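Side-chain contact in probable receptor YhhM (Klebsiella variicola At-22, PDB 3Q6C), which is of unknown function, a small, mostly beta-sheet protein of the DUF2500 family for which a receptor role is only presumed: residues A[50-53]-A[54-58]. Sequence-based numbering, arbitrary orientation.
Sequences FRLD and APQYH
The Tyr57 ring meets Leu52 at its edge, where CD1 of the leucine lies near the ring plane; the same methyl sits 3.9 Å from Tyr57 CA and 4.2 Å from Tyr57 CB, so it rests on the root of the tyrosine. His58 CE1 also lies in the ring plane at its edge, and Tyr57 CD1 lies 3.7 Å above one face of the His58 imidazole, shifted toward its rim. With CG anti to the backbone N (chi1 175°), the tyrosine ring is carried away from residues 50-53 and on to Lys11, with which it forms a cation-pi contact, and to the ring of Tyr35. The carboxylate of Asp53 and the amide of Gln56 lie in nearly parallel planes (5° apart), although the side chains cross at a slant. Asp53 CG stands between its own backbone N and carbonyl carbon (chi1 57°), which turns OD1 back over the first turn of helix 54-59. There Asp53 OD1 accepts from Gln56 N at 2.9 Å, a capping bond, though the modelled place of OD1 is less sure, while Pro55 CD touches Asp53 CG at 3.4 Å. The backbone contributes too: Tyr57 N donates to Asp53 O over 3.0 Å. This is a helix N-cap at the junction of edge strand 48-52 and the short helix, with Leu52 packed against Tyr57 and also touching Phe75. Side chain and carbonyl of Asp53 thus engage two amides of the first turn, and the carboxylate's negative charge should interact favourably with the helix dipole.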
loop_
_atom_site.group_PDB
_atom_site.type_symbol
_atom_site.label_atom_id
_atom_site.label_comp_id
_atom_site.label_asym_id
_atom_site.label_seq_id
_atom_site.Cartn_x
_atom_site.Cartn_y
_atom_site.Cartn_z
ATOM N N PHE A 50 -3.315 4.305 0.839
ATOM C CA PHE A 50 -3.674 4.128 -0.559
ATOM C C PHE A 50 -4.863 3.169 -0.682
ATOM O O PHE A 50 -4.927 2.143 0.007
ATOM C CB PHE A 50 -2.494 3.558 -1.330
ATOM C CG PHE A 50 -1.414 4.551 -1.608
ATOM C CD1 PHE A 50 -1.524 5.432 -2.685
ATOM C CD2 PHE A 50 -0.273 4.595 -0.813
ATOM C CE1 PHE A 50 -0.510 6.338 -2.968
ATOM C CE2 PHE A 50 0.750 5.498 -1.083
ATOM C CZ PHE A 50 0.634 6.373 -2.165
ATOM N N ARG A 51 -5.807 3.514 -1.553
ATOM C CA ARG A 51 -6.968 2.666 -1.792
ATOM C C ARG A 51 -6.558 1.659 -2.859
ATOM O O ARG A 51 -5.904 2.017 -3.833
ATOM C CB ARG A 51 -8.149 3.475 -2.318
ATOM C CG ARG A 51 -9.378 2.620 -2.502
ATOM C CD ARG A 51 -10.349 3.168 -3.536
ATOM N NE ARG A 51 -11.390 2.179 -3.826
ATOM C CZ ARG A 51 -12.175 2.195 -4.899
ATOM N NH1 ARG A 51 -12.056 3.160 -5.807
ATOM N NH2 ARG A 51 -13.063 1.228 -5.083
ATOM N N LEU A 52 -6.943 0.404 -2.674
ATOM C CA LEU A 52 -6.605 -0.642 -3.628
ATOM C C LEU A 52 -7.826 -1.511 -3.905
ATOM O O LEU A 52 -8.836 -1.434 -3.191
ATOM C CB LEU A 52 -5.518 -1.551 -3.050
ATOM C CG LEU A 52 -4.280 -0.963 -2.397
ATOM C CD1 LEU A 52 -3.463 -2.071 -1.759
ATOM C CD2 LEU A 52 -3.476 -0.234 -3.435
ATOM N N ASP A 53 -7.746 -2.333 -4.946
ATOM C CA ASP A 53 -8.836 -3.259 -5.192
ATOM C C ASP A 53 -8.355 -4.510 -4.467
ATOM O O ASP A 53 -7.226 -4.537 -3.965
ATOM C CB ASP A 53 -9.056 -3.519 -6.689
ATOM C CG ASP A 53 -7.824 -4.031 -7.392
ATOM O OD1 ASP A 53 -6.833 -4.389 -6.720
ATOM O OD2 ASP A 53 -7.861 -4.083 -8.638
ATOM N N ALA A 54 -9.184 -5.541 -4.413
ATOM C CA ALA A 54 -8.816 -6.753 -3.694
ATOM C C ALA A 54 -7.585 -7.497 -4.211
ATOM O O ALA A 54 -6.696 -7.848 -3.434
ATOM C CB ALA A 54 -10.007 -7.696 -3.638
ATOM N N PRO A 55 -7.511 -7.757 -5.524
ATOM C CA PRO A 55 -6.338 -8.480 -6.042
ATOM C C PRO A 55 -5.024 -7.799 -5.661
ATOM O O PRO A 55 -4.081 -8.444 -5.207
ATOM C CB PRO A 55 -6.560 -8.473 -7.561
ATOM C CG PRO A 55 -8.042 -8.330 -7.699
ATOM C CD PRO A 55 -8.400 -7.336 -6.620
ATOM N N GLN A 56 -4.982 -6.487 -5.852
ATOM C CA GLN A 56 -3.801 -5.698 -5.555
ATOM C C GLN A 56 -3.531 -5.754 -4.053
ATOM O O GLN A 56 -2.381 -5.828 -3.612
ATOM C CB GLN A 56 -4.030 -4.247 -6.003
ATOM C CG GLN A 56 -2.763 -3.454 -6.285
ATOM C CD GLN A 56 -2.015 -3.941 -7.523
ATOM O OE1 GLN A 56 -2.521 -3.858 -8.649
ATOM N NE2 GLN A 56 -0.806 -4.449 -7.316
ATOM N N TYR A 57 -4.613 -5.725 -3.278
ATOM C CA TYR A 57 -4.543 -5.766 -1.823
ATOM C C TYR A 57 -4.024 -7.103 -1.291
ATOM O O TYR A 57 -3.125 -7.138 -0.449
ATOM C CB TYR A 57 -5.928 -5.470 -1.252
ATOM C CG TYR A 57 -6.056 -5.590 0.247
ATOM C CD1 TYR A 57 -6.472 -6.789 0.836
ATOM C CD2 TYR A 57 -5.851 -4.482 1.073
ATOM C CE1 TYR A 57 -6.699 -6.874 2.211
ATOM C CE2 TYR A 57 -6.076 -4.553 2.446
ATOM C CZ TYR A 57 -6.506 -5.748 3.005
ATOM O OH TYR A 57 -6.802 -5.802 4.347
ATOM N N HIS A 58 -4.589 -8.206 -1.774
ATOM C CA HIS A 58 -4.142 -9.518 -1.319
ATOM C C HIS A 58 -2.724 -9.812 -1.781
ATOM O O HIS A 58 -2.095 -10.737 -1.291
ATOM C CB HIS A 58 -5.097 -10.615 -1.801
ATOM C CG HIS A 58 -6.465 -10.523 -1.199
ATOM N ND1 HIS A 58 -6.677 -10.483 0.164
ATOM C CD2 HIS A 58 -7.689 -10.414 -1.771
ATOM C CE1 HIS A 58 -7.970 -10.348 0.405
ATOM N NE2 HIS A 58 -8.606 -10.302 -0.753
#